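Long-range contacts in cyanophage-like gp41-1 intein (Metagenome, PDB 6QAZ), which probably carries out protein splicing as a naturally split intein, its two parts associating, excising themselves and joining the flanking segments by a peptide bond: residues G34-L39 with E112-H117; K47-I52 with E102-E107; K58-S63 with Y120-L125. All coordinates share one frame; numbering follows the deposited sequence. Where two conformers were deposited one is given.

Contact 1: G34-L39 with E112-H117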
loop_
_atom_site.group_PDB
_atom_site.type_symbol
_atom_site.label_atom_id
_atom_site.label_comp_id
_atom_site.label_asym_id
_atom_site.label_seq_id
_atom_site.Cartn_x
_atom_site.Cartn_y
_atom_site.Cartn_z
ATOM N N GLY A 34 -1.331 13.966 6.669
ATOM C CA GLY A 34 0.021 14.535 6.705
ATOM C C GLY A 34 1.080 13.485 6.547
ATOM O O GLY A 34 0.800 12.344 6.145
ATOM N N TYR A 35 2.300 13.827 6.857
ATOM C CA TYR A 35 3.433 12.927 6.657
ATOM C C TYR A 35 3.693 12.096 7.893
ATOM O O TYR A 35 3.838 12.628 9.010
ATOM C CB TYR A 35 4.691 13.723 6.335
ATOM C CG TYR A 35 4.723 14.279 4.926
ATOM C CD1 TYR A 35 5.142 13.498 3.871
ATOM C CD2 TYR A 35 4.286 15.564 4.622
ATOM C CE1 TYR A 35 5.152 13.957 2.570
ATOM C CE2 TYR A 35 4.289 16.040 3.307
ATOM C CZ TYR A 35 4.725 15.223 2.276
ATOM O OH TYR A 35 4.776 15.615 0.957
ATOM N N ASN A 36 3.799 10.787 7.704
ATOM C CA ASN A 36 4.160 9.876 8.777
ATOM C C ASN A 36 5.631 9.490 8.672
ATOM O O ASN A 36 6.147 9.299 7.551
ATOM C CB ASN A 36 3.263 8.643 8.769
ATOM C CG ASN A 36 1.834 8.955 9.111
ATOM O OD1 ASN A 36 1.568 9.841 9.955
ATOM N ND2 ASN A 36 0.880 8.272 8.500
ATOM N N GLU A 37 6.329 9.393 9.800
ATOM C CA GLU A 37 7.744 9.004 9.802
ATOM C C GLU A 37 7.858 7.505 9.588
ATOM O O GLU A 37 7.149 6.724 10.215
ATOM C CB GLU A 37 8.382 9.329 11.164
ATOM C CG GLU A 37 9.852 8.956 11.197
ATOM C CD GLU A 37 10.618 9.026 12.488
ATOM O OE1 GLU A 37 11.891 8.935 12.379
ATOM O OE2 GLU A 37 9.967 9.107 13.585
ATOM N N VAL A 38 8.828 7.110 8.778
ATOM C CA VAL A 38 9.172 5.696 8.616
ATOM C C VAL A 38 10.006 5.266 9.841
ATOM O O VAL A 38 11.120 5.768 10.047
ATOM C CB VAL A 38 9.927 5.456 7.322
ATOM C CG1 VAL A 38 10.310 3.989 7.187
ATOM C CG2 VAL A 38 9.090 5.903 6.122
ATOM N N LEU A 39 9.430 4.398 10.647
ATOM C CA LEU A 39 10.019 3.927 11.895
ATOM C C LEU A 39 10.814 2.647 11.698
ATOM O O LEU A 39 11.749 2.383 12.454
ATOM C CB LEU A 39 8.921 3.684 12.928
ATOM C CG LEU A 39 8.067 4.889 13.277
ATOM C CD1 LEU A 39 7.018 4.537 14.280
ATOM C CD2 LEU A 39 8.925 6.021 13.767
ATOM N N GLU A 112 7.154 0.238 8.451
ATOM C CA GLU A 112 6.266 0.715 9.516
ATOM C C GLU A 112 6.354 2.229 9.564
ATOM O O GLU A 112 7.486 2.768 9.567
ATOM C CB GLU A 112 6.705 0.166 10.870
ATOM C CG GLU A 112 5.790 0.562 11.984
ATOM C CD GLU A 112 4.463 -0.127 11.902
ATOM O OE1 GLU A 112 4.308 -1.196 11.238
ATOM O OE2 GLU A 112 3.530 0.437 12.605
ATOM N N VAL A 113 5.218 2.904 9.634
ATOM C CA VAL A 113 5.196 4.355 9.731
ATOM C C VAL A 113 4.444 4.769 10.995
ATOM O O VAL A 113 3.695 3.991 11.583
ATOM C CB VAL A 113 4.642 5.035 8.463
ATOM C CG1 VAL A 113 5.315 4.457 7.211
ATOM C CG2 VAL A 113 3.129 4.936 8.350
ATOM N N SER A 114 4.651 6.022 11.387
ATOM C CA SER A 114 4.060 6.586 12.592
ATOM C C SER A 114 2.595 6.957 12.373
ATOM O O SER A 114 1.988 6.700 11.329
ATOM C CB SER A 114 4.886 7.756 13.064
ATOM O OG SER A 114 4.800 8.878 12.173
ATOM N N GLY A 115 2.027 7.614 13.382
ATOM C CA GLY A 115 0.711 8.210 13.217
ATOM C C GLY A 115 -0.353 7.155 13.017
ATOM O O GLY A 115 -0.385 6.119 13.711
ATOM N N ASN A 116 -1.183 7.383 12.009
ATOM C CA ASN A 116 -2.266 6.450 11.670
ATOM C C ASN A 116 -1.791 5.221 10.909
ATOM O O ASN A 116 -2.639 4.400 10.542
ATOM C CB ASN A 116 -3.370 7.178 10.912
ATOM C CG ASN A 116 -2.989 7.632 9.520
ATOM O OD1 ASN A 116 -1.869 7.423 9.044
ATOM N ND2 ASN A 116 -3.930 8.284 8.869
ATOM N N HIS A 117 -0.500 5.072 10.690
ATOM C CA HIS A 117 0.060 3.868 10.022
ATOM C C HIS A 117 -0.356 3.764 8.555
ATOM O O HIS A 117 -0.167 2.694 7.981
ATOM C CB HIS A 117 -0.276 2.566 10.740
ATOM C CG HIS A 117 0.170 2.562 12.108
ATOM N ND1 HIS A 117 1.452 2.724 12.500
ATOM C CD2 HIS A 117 -0.539 2.419 13.208
ATOM C CE1 HIS A 117 1.525 2.681 13.841
ATOM N NE2 HIS A 117 0.316 2.475 14.282
HETATM O O HOH W 1 2.903 10.894 12.164
HETATM O O HOH W 2 -1.022 10.108 10.794
#

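Contact 2: K47-I52 with E102-E107. With FLC (citrate anion), chain B.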
loop_
_atom_site.group_PDB
_atom_site.type_symbol
_atom_site.label_atom_id
_atom_site.label_comp_id
_atom_site.label_asym_id
_atom_site.label_seq_id
_atom_site.Cartn_x
_atom_site.Cartn_y
_atom_site.Cartn_z
ATOM N N LYS A 47 7.271 -13.365 -1.445
ATOM C CA LYS A 47 5.892 -13.782 -1.160
ATOM C C LYS A 47 5.122 -13.826 -2.483
ATOM O O LYS A 47 5.467 -13.127 -3.463
ATOM C CB LYS A 47 5.178 -12.814 -0.198
ATOM C CG LYS A 47 5.873 -12.469 1.106
ATOM C CD LYS A 47 5.070 -11.495 1.978
ATOM C CE LYS A 47 5.434 -11.538 3.443
ATOM N NZ LYS A 47 6.191 -10.347 3.853
ATOM N N LYS A 48 4.040 -14.581 -2.493
ATOM C CA LYS A 48 3.082 -14.463 -3.591
ATOM C C LYS A 48 2.528 -13.054 -3.641
ATOM O O LYS A 48 2.183 -12.475 -2.604
ATOM C CB LYS A 48 1.959 -15.492 -3.446
ATOM C CG LYS A 48 0.950 -15.570 -4.599
ATOM C CD LYS A 48 1.569 -15.806 -5.979
ATOM C CE LYS A 48 2.252 -17.149 -6.087
ATOM N NZ LYS A 48 1.319 -18.269 -5.818
ATOM N N SER A 49 2.407 -12.514 -4.840
ATOM C CA SER A 49 1.941 -11.140 -5.050
ATOM C C SER A 49 0.631 -11.136 -5.812
ATOM O O SER A 49 0.313 -12.083 -6.528
ATOM C CB SER A 49 2.996 -10.328 -5.728
ATOM O OG SER A 49 3.244 -10.717 -7.062
ATOM N N TYR A 50 -0.083 -10.035 -5.654
ATOM C CA TYR A 50 -1.409 -9.792 -6.210
ATOM C C TYR A 50 -1.455 -8.361 -6.699
ATOM O O TYR A 50 -0.932 -7.460 -6.058
ATOM C CB TYR A 50 -2.500 -9.937 -5.146
ATOM C CG TYR A 50 -2.575 -11.308 -4.562
ATOM C CD1 TYR A 50 -1.675 -11.717 -3.591
ATOM C CD2 TYR A 50 -3.533 -12.216 -4.975
ATOM C CE1 TYR A 50 -1.669 -12.987 -3.074
ATOM C CE2 TYR A 50 -3.579 -13.497 -4.424
ATOM C CZ TYR A 50 -2.612 -13.888 -3.510
ATOM O OH TYR A 50 -2.589 -15.143 -2.952
ATOM N N LYS A 51 -2.117 -8.149 -7.828
ATOM C CA LYS A 51 -2.337 -6.804 -8.363
ATOM C C LYS A 51 -3.784 -6.401 -8.139
ATOM O O LYS A 51 -4.699 -7.107 -8.611
ATOM C CB LYS A 51 -2.000 -6.732 -9.854
ATOM C CG LYS A 51 -2.120 -5.338 -10.438
ATOM C CD LYS A 51 -1.676 -5.261 -11.861
ATOM C CE LYS A 51 -2.374 -6.232 -12.764
ATOM N NZ LYS A 51 -2.119 -5.909 -14.188
ATOM N N ILE A 52 -3.982 -5.265 -7.524
ATOM C CA ILE A 52 -5.300 -4.638 -7.380
ATOM C C ILE A 52 -5.385 -3.499 -8.372
ATOM O O ILE A 52 -4.502 -2.636 -8.378
ATOM C CB ILE A 52 -5.482 -4.134 -5.937
ATOM C CG1 ILE A 52 -5.338 -5.268 -4.940
ATOM C CG2 ILE A 52 -6.799 -3.406 -5.809
ATOM C CD1 ILE A 52 -5.323 -4.832 -3.508
ATOM N N GLU A 102 -3.946 -12.560 -9.042
ATOM C CA GLU A 102 -2.761 -13.208 -8.470
ATOM C C GLU A 102 -1.669 -13.190 -9.530
ATOM O O GLU A 102 -1.931 -13.562 -10.702
ATOM C CB GLU A 102 -3.095 -14.603 -7.985
ATOM C CG GLU A 102 -1.936 -15.228 -7.247
ATOM C CD GLU A 102 -2.229 -16.578 -6.634
ATOM O OE1 GLU A 102 -3.408 -16.963 -6.562
ATOM O OE2 GLU A 102 -1.265 -17.239 -6.235
ATOM N N LEU A 103 -0.482 -12.823 -9.110
ATOM C CA LEU A 103 0.689 -12.784 -9.987
ATOM C C LEU A 103 1.617 -13.908 -9.526
ATOM O O LEU A 103 1.168 -15.051 -9.411
ATOM C CB LEU A 103 1.316 -11.380 -9.962
ATOM C CG LEU A 103 0.404 -10.236 -10.380
ATOM C CD1 LEU A 103 1.192 -8.944 -10.309
ATOM C CD2 LEU A 103 -0.149 -10.414 -11.791
ATOM N N ASP A 104 2.865 -13.593 -9.362
ATOM C CA ASP A 104 3.954 -14.542 -9.119
ATOM C C ASP A 104 4.552 -14.309 -7.732
ATOM O O ASP A 104 4.243 -13.326 -7.052
ATOM C CB ASP A 104 4.997 -14.370 -10.226
ATOM C CG ASP A 104 5.424 -12.934 -10.513
ATOM O OD1 ASP A 104 5.019 -12.011 -9.813
ATOM O OD2 ASP A 104 6.179 -12.771 -11.502
ATOM N N GLU A 105 5.433 -15.190 -7.324
ATOM C CA GLU A 105 6.273 -14.947 -6.149
ATOM C C GLU A 105 7.317 -13.918 -6.521
ATOM O O GLU A 105 7.975 -14.064 -7.558
ATOM C CB GLU A 105 6.930 -16.248 -5.736
ATOM C CG GLU A 105 5.948 -17.193 -5.102
ATOM C CD GLU A 105 6.428 -17.746 -3.780
ATOM O OE1 GLU A 105 6.711 -16.923 -2.864
ATOM O OE2 GLU A 105 6.536 -18.981 -3.668
ATOM N N ARG A 106 7.515 -12.929 -5.670
ATOM C CA ARG A 106 8.550 -11.920 -5.931
ATOM C C ARG A 106 8.979 -11.297 -4.607
ATOM O O ARG A 106 8.312 -11.442 -3.576
ATOM C CB ARG A 106 7.997 -10.882 -6.882
ATOM C CG ARG A 106 6.879 -10.061 -6.289
ATOM C CD ARG A 106 6.417 -8.930 -7.191
ATOM N NE ARG A 106 5.834 -9.426 -8.408
ATOM C CZ ARG A 106 5.493 -8.673 -9.438
ATOM N NH1 ARG A 106 5.666 -7.363 -9.415
ATOM N NH2 ARG A 106 4.887 -9.225 -10.472
ATOM N N GLU A 107 10.097 -10.588 -4.668
ATOM C CA GLU A 107 10.562 -9.818 -3.507
ATOM C C GLU A 107 9.603 -8.651 -3.268
ATOM O O GLU A 107 9.165 -7.982 -4.213
ATOM C CB GLU A 107 11.960 -9.280 -3.776
ATOM C CG GLU A 107 13.019 -10.340 -3.949
ATOM C CD GLU A 107 13.313 -11.197 -2.737
ATOM O OE1 GLU A 107 13.097 -10.741 -1.610
ATOM O OE2 GLU A 107 13.905 -12.279 -2.926
HETATM C CAC FLC B . 4.841 -10.228 -13.362
HETATM C CA FLC B . 4.829 -9.042 -14.311
HETATM C CB FLC B . 3.779 -7.986 -13.972
HETATM C CBC FLC B . 4.073 -6.741 -14.845
HETATM C CG FLC B . 2.376 -8.503 -14.309
HETATM C CGC FLC B . 1.264 -7.508 -14.090
HETATM O OA1 FLC B . 5.938 -10.618 -12.988
HETATM O OA2 FLC B . 3.747 -10.723 -12.964
HETATM O OB1 FLC B . 4.651 -5.773 -14.286
HETATM O OB2 FLC B . 3.723 -6.799 -16.055
HETATM O OG1 FLC B . 1.507 -6.556 -13.310
HETATM O OG2 FLC B . 0.166 -7.745 -14.603
HETATM O OHB FLC B . 3.867 -7.668 -12.590
#

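Contact 3: K58-S63 with Y120-L125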
loop_
_atom_site.group_PDB
_atom_site.type_symbol
_atom_site.label_atom_id
_atom_site.label_comp_id
_atom_site.label_asym_id
_atom_site.label_seq_id
_atom_site.Cartn_x
_atom_site.Cartn_y
_atom_site.Cartn_z
ATOM N N LYS A 58 -5.690 3.091 -11.364
ATOM C CA LYS A 58 -4.579 2.973 -10.417
ATOM C C LYS A 58 -4.394 1.510 -10.026
ATOM O O LYS A 58 -5.361 0.770 -9.842
ATOM C CB LYS A 58 -4.815 3.841 -9.192
ATOM C CG LYS A 58 -4.855 5.321 -9.463
ATOM C CD LYS A 58 -5.050 6.099 -8.211
ATOM C CE LYS A 58 -5.073 7.603 -8.345
ATOM N NZ LYS A 58 -6.102 8.080 -9.266
ATOM N N GLU A 59 -3.139 1.123 -9.853
ATOM C CA GLU A 59 -2.772 -0.259 -9.511
ATOM C C GLU A 59 -1.821 -0.283 -8.347
ATOM O O GLU A 59 -0.991 0.646 -8.182
ATOM C CB GLU A 59 -2.039 -0.938 -10.691
ATOM C CG GLU A 59 -2.808 -1.224 -11.911
ATOM C CD GLU A 59 -1.873 -1.664 -13.059
ATOM O OE1 GLU A 59 -0.707 -2.148 -12.804
ATOM O OE2 GLU A 59 -2.336 -1.631 -14.151
ATOM N N ILE A 60 -1.844 -1.364 -7.611
ATOM C CA ILE A 60 -0.852 -1.635 -6.567
ATOM C C ILE A 60 -0.633 -3.131 -6.513
ATOM O O ILE A 60 -1.591 -3.902 -6.698
ATOM C CB ILE A 60 -1.262 -1.016 -5.223
ATOM C CG1 ILE A 60 -0.216 -1.159 -4.190
ATOM C CG2 ILE A 60 -2.552 -1.610 -4.738
ATOM C CD1 ILE A 60 -0.446 -0.225 -2.973
ATOM N N ILE A 61 0.577 -3.534 -6.227
ATOM C CA ILE A 61 0.953 -4.960 -6.095
ATOM C C ILE A 61 1.373 -5.190 -4.655
ATOM O O ILE A 61 2.262 -4.511 -4.130
ATOM C CB ILE A 61 2.028 -5.334 -7.119
ATOM C CG1 ILE A 61 1.434 -5.309 -8.532
ATOM C CG2 ILE A 61 2.606 -6.715 -6.809
ATOM C CD1 ILE A 61 2.464 -5.498 -9.609
ATOM N N CYS A 62 0.774 -6.209 -4.053
ATOM C CA CYS A 62 0.987 -6.466 -2.625
ATOM C C CYS A 62 0.834 -7.949 -2.333
ATOM O O CYS A 62 0.387 -8.738 -3.167
ATOM C CB CYS A 62 0.010 -5.652 -1.781
ATOM S SG CYS A 62 -1.731 -6.088 -2.042
ATOM N N SER A 63 1.147 -8.323 -1.106
ATOM C CA SER A 63 0.938 -9.696 -0.633
ATOM C C SER A 63 -0.480 -9.881 -0.124
ATOM O O SER A 63 -1.254 -8.924 0.060
ATOM C CB SER A 63 1.941 -10.052 0.419
ATOM O OG SER A 63 1.731 -9.280 1.582
ATOM N N TYR A 120 -0.102 6.957 1.191
ATOM C CA TYR A 120 -0.492 6.765 -0.204
ATOM C C TYR A 120 0.610 6.017 -0.954
ATOM O O TYR A 120 1.792 6.364 -0.902
ATOM C CB TYR A 120 -0.740 8.124 -0.871
ATOM C CG TYR A 120 -2.036 8.785 -0.425
ATOM C CD1 TYR A 120 -3.259 8.257 -0.785
ATOM C CD2 TYR A 120 -2.061 9.923 0.372
ATOM C CE1 TYR A 120 -4.464 8.814 -0.407
ATOM C CE2 TYR A 120 -3.281 10.508 0.756
ATOM C CZ TYR A 120 -4.476 9.939 0.363
ATOM O OH TYR A 120 -5.715 10.465 0.695
ATOM N N ALA A 121 0.202 5.000 -1.679
ATOM C CA ALA A 121 1.087 4.100 -2.435
ATOM C C ALA A 121 0.521 4.051 -3.843
ATOM O O ALA A 121 -0.623 3.604 -4.020
ATOM C CB ALA A 121 1.119 2.750 -1.768
ATOM N N ASN A 122 1.247 4.569 -4.814
ATOM C CA ASN A 122 0.663 4.766 -6.175
ATOM C C ASN A 122 -0.660 5.536 -6.081
ATOM O O ASN A 122 -1.596 5.272 -6.847
ATOM C CB ASN A 122 0.495 3.460 -6.908
ATOM C CG ASN A 122 1.775 2.697 -7.072
ATOM O OD1 ASN A 122 2.874 3.249 -7.028
ATOM N ND2 ASN A 122 1.657 1.427 -7.294
ATOM N N ASP A 123 -0.748 6.478 -5.152
ATOM C CA ASP A 123 -1.932 7.343 -4.975
ATOM C C ASP A 123 -3.138 6.587 -4.411
ATOM O O ASP A 123 -4.230 7.146 -4.389
ATOM C CB ASP A 123 -2.299 8.118 -6.223
ATOM C CG ASP A 123 -1.267 9.103 -6.657
ATOM O OD1 ASP A 123 -0.695 9.742 -5.787
ATOM O OD2 ASP A 123 -1.088 9.285 -7.878
ATOM N N ILE A 124 -2.931 5.376 -3.896
ATOM C CA ILE A 124 -3.963 4.580 -3.214
ATOM C C ILE A 124 -3.627 4.593 -1.728
ATOM O O ILE A 124 -2.511 4.292 -1.345
ATOM C CB ILE A 124 -3.992 3.139 -3.747
ATOM C CG1 ILE A 124 -4.262 3.118 -5.254
ATOM C CG2 ILE A 124 -5.000 2.314 -2.975
ATOM C CD1 ILE A 124 -4.147 1.757 -5.886
ATOM N N LEU A 125 -4.605 4.900 -0.877
ATOM C CA LEU A 125 -4.338 4.890 0.567
ATOM C C LEU A 125 -4.194 3.451 1.029
ATOM O O LEU A 125 -5.083 2.598 0.822
ATOM C CB LEU A 125 -5.465 5.594 1.303
ATOM C CG LEU A 125 -5.172 5.908 2.766
ATOM C CD1 LEU A 125 -4.011 6.874 2.949
ATOM C CD2 LEU A 125 -6.426 6.496 3.405
HETATM O O HOH W 3 2.674 -1.556 -6.502
#

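Contact 1: G34-L39 with E112-H117
S114 and E37 share two hydrogen bonds where strand 34-41 meets the end of strand 93-113. S114 N donates to E37 O (2.8 Å), while E37 N donates to S114 OG (2.9 Å). With chi1 at 69°, OG stands between the backbone N and carbonyl carbon of S114, which brings it to E37 N, where it takes the place of a strand carbonyl. Further along, L39 N meets E112 O at 2.8 Å, flanking the antiparallel non-hydrogen-bonded pair V38-V113, whose CG2 and CG1 respectively lie 4.2 Å apart. At the other end the buried amide of N36 donates from ND2 to N116 OD1 (2.9 Å), the two amide planes 72° apart; ND2 also bonds L118 O. Two waters donate to N36 OD1, one shared with S114 OG, the other with N116 N. The type II' turn S114-H117 sets these partners in place: H117 N closes it on S114 O, and H117 ND1 reaches V113 O at 2.7 Å. Outside the pair, N128 OD1 accepts from V113 N. Side chains and waters thus take over from backbone pairing, tying the turn to the strand beside the C-terminal asparagine, whose counterpart in inteins generally cyclises to cut the intein from the downstream extein.

Contact 2: K47-I52 with E102-E107
Strands 45-54 and 93-113 pair antiparallel around a beta bulge here, near the surface of the curled antiparallel sheet of the intein fold. K48 pairs with E105 and Y50 with E102, so S49 alone faces both L103 and D104. S49 O accepts from L103 N at 2.8 Å. D104 O takes two bonds from S49: the backbone N at 3.0 Å, well above the carbonyl plane, and OG at 2.8 Å within that plane. OG gets there by standing between the backbone N and carbonyl carbon (chi1 68°). Regular pairing resumes at K47 and R106, whose N and O atoms bond reciprocally.

On the side carrying K48 and Y50, E102 runs alongside the tyrosine ring, its CG 3.7 Å from Y50 CE2, and in one of the two K48 conformers the thrice-bent lysine puts NZ 2.8 Å from E102 OE2 in a salt bridge. Beyond S49, R106 grips D104 OD1 side-on through NE and NH2, with OD1 in the guanidinium plane. NH2 also gives a nearly straight bond (171°) to the hydroxyl OHB of a citrate at 2.8 Å, and K51 NZ reaches citrate OG2 at 3.0 Å. R106 NH1 is salt-bridged to D6. Two carboxylates, D104 and D6, thus probably balance the charge of R106 and fix its guanidinium, and together with K51 it holds a citrate, probably from the crystallisation liquor.

Contact 3: K58-S63 with Y120-L125
A tight type I' turn, A121-I124, presents its flank to strand 59-63 without any backbone hydrogen bond between the two segments; even the nearest CA atoms, those of I60 and N122, are 6.6 Å apart. N122 and D123 occupy the turn's corners with positive phi (52° and 71°), and A121 and I124 exchange N-H and C=O bonds at its base, so the two-residue turn of the hairpin formed by strands 118-121 and 124-127 is closed by its own backbone bonds.

The polar link is made by the amide of N122. Its ND2 donates to E59 O at 2.9 Å, the carbonyl oxygen lying slightly out of the amide plane. ND2 also has a weak bond of 3.2 Å to a water that accepts more strongly from I61 N, while N122 OD1 takes the N-H of Q10; with both ends engaged, the amide is held against flipping.

Beside this link the apolar side chains meet. I60 sends its CG1 branch anti to the backbone N (chi1 -174°), which carries CD1 to within 3.6 Å of A121 CB. Its other branch, CG2, lies 3.9 Å from I124 CD1, the two isoleucines crossing at a slant. I60 also packs on L5, so it joins the hairpin to the N-terminal strand. At the turn's outer edge the extended methylenes of K58 pass over D123, with K58 CE 3.5 Å from D123 CB, and K58 CB rests 4.0 Å from I124 CD1. The ammonium goes to D56 in a salt bridge, NZ staying 5.3 Å from D123 OD2, a distance at which attraction is probably modest. The amide of N122 therefore supplies the one direct hydrogen bond between the segments, while I60, I124 and the methylenes of K58 supply much of the burial.

From the N terminus, strand 34-41 first supplies one side of contact 1, strand 45-54 then one side of contact 2, and strand 59-63 one side of contact 3. Long strand 93-113 returns to close contact 2 through 102-107; its end and the turn after it close contact 1, and hairpin 118-127 closes contact 3 last. Contact 2 is therefore nested within the loop of contact 1, and contact 3 crosses both. Contacts 1 and 2 lie on opposite sides of the chain's centre, their centres about 25 Å apart, whereas contacts 2 and 3 touch through the neighbouring strands 45-54 and 59-63. Contacts 1 and 2 hold the long strand to its neighbours in the curled sheet, and contact 3 sets the C-terminal hairpin against it.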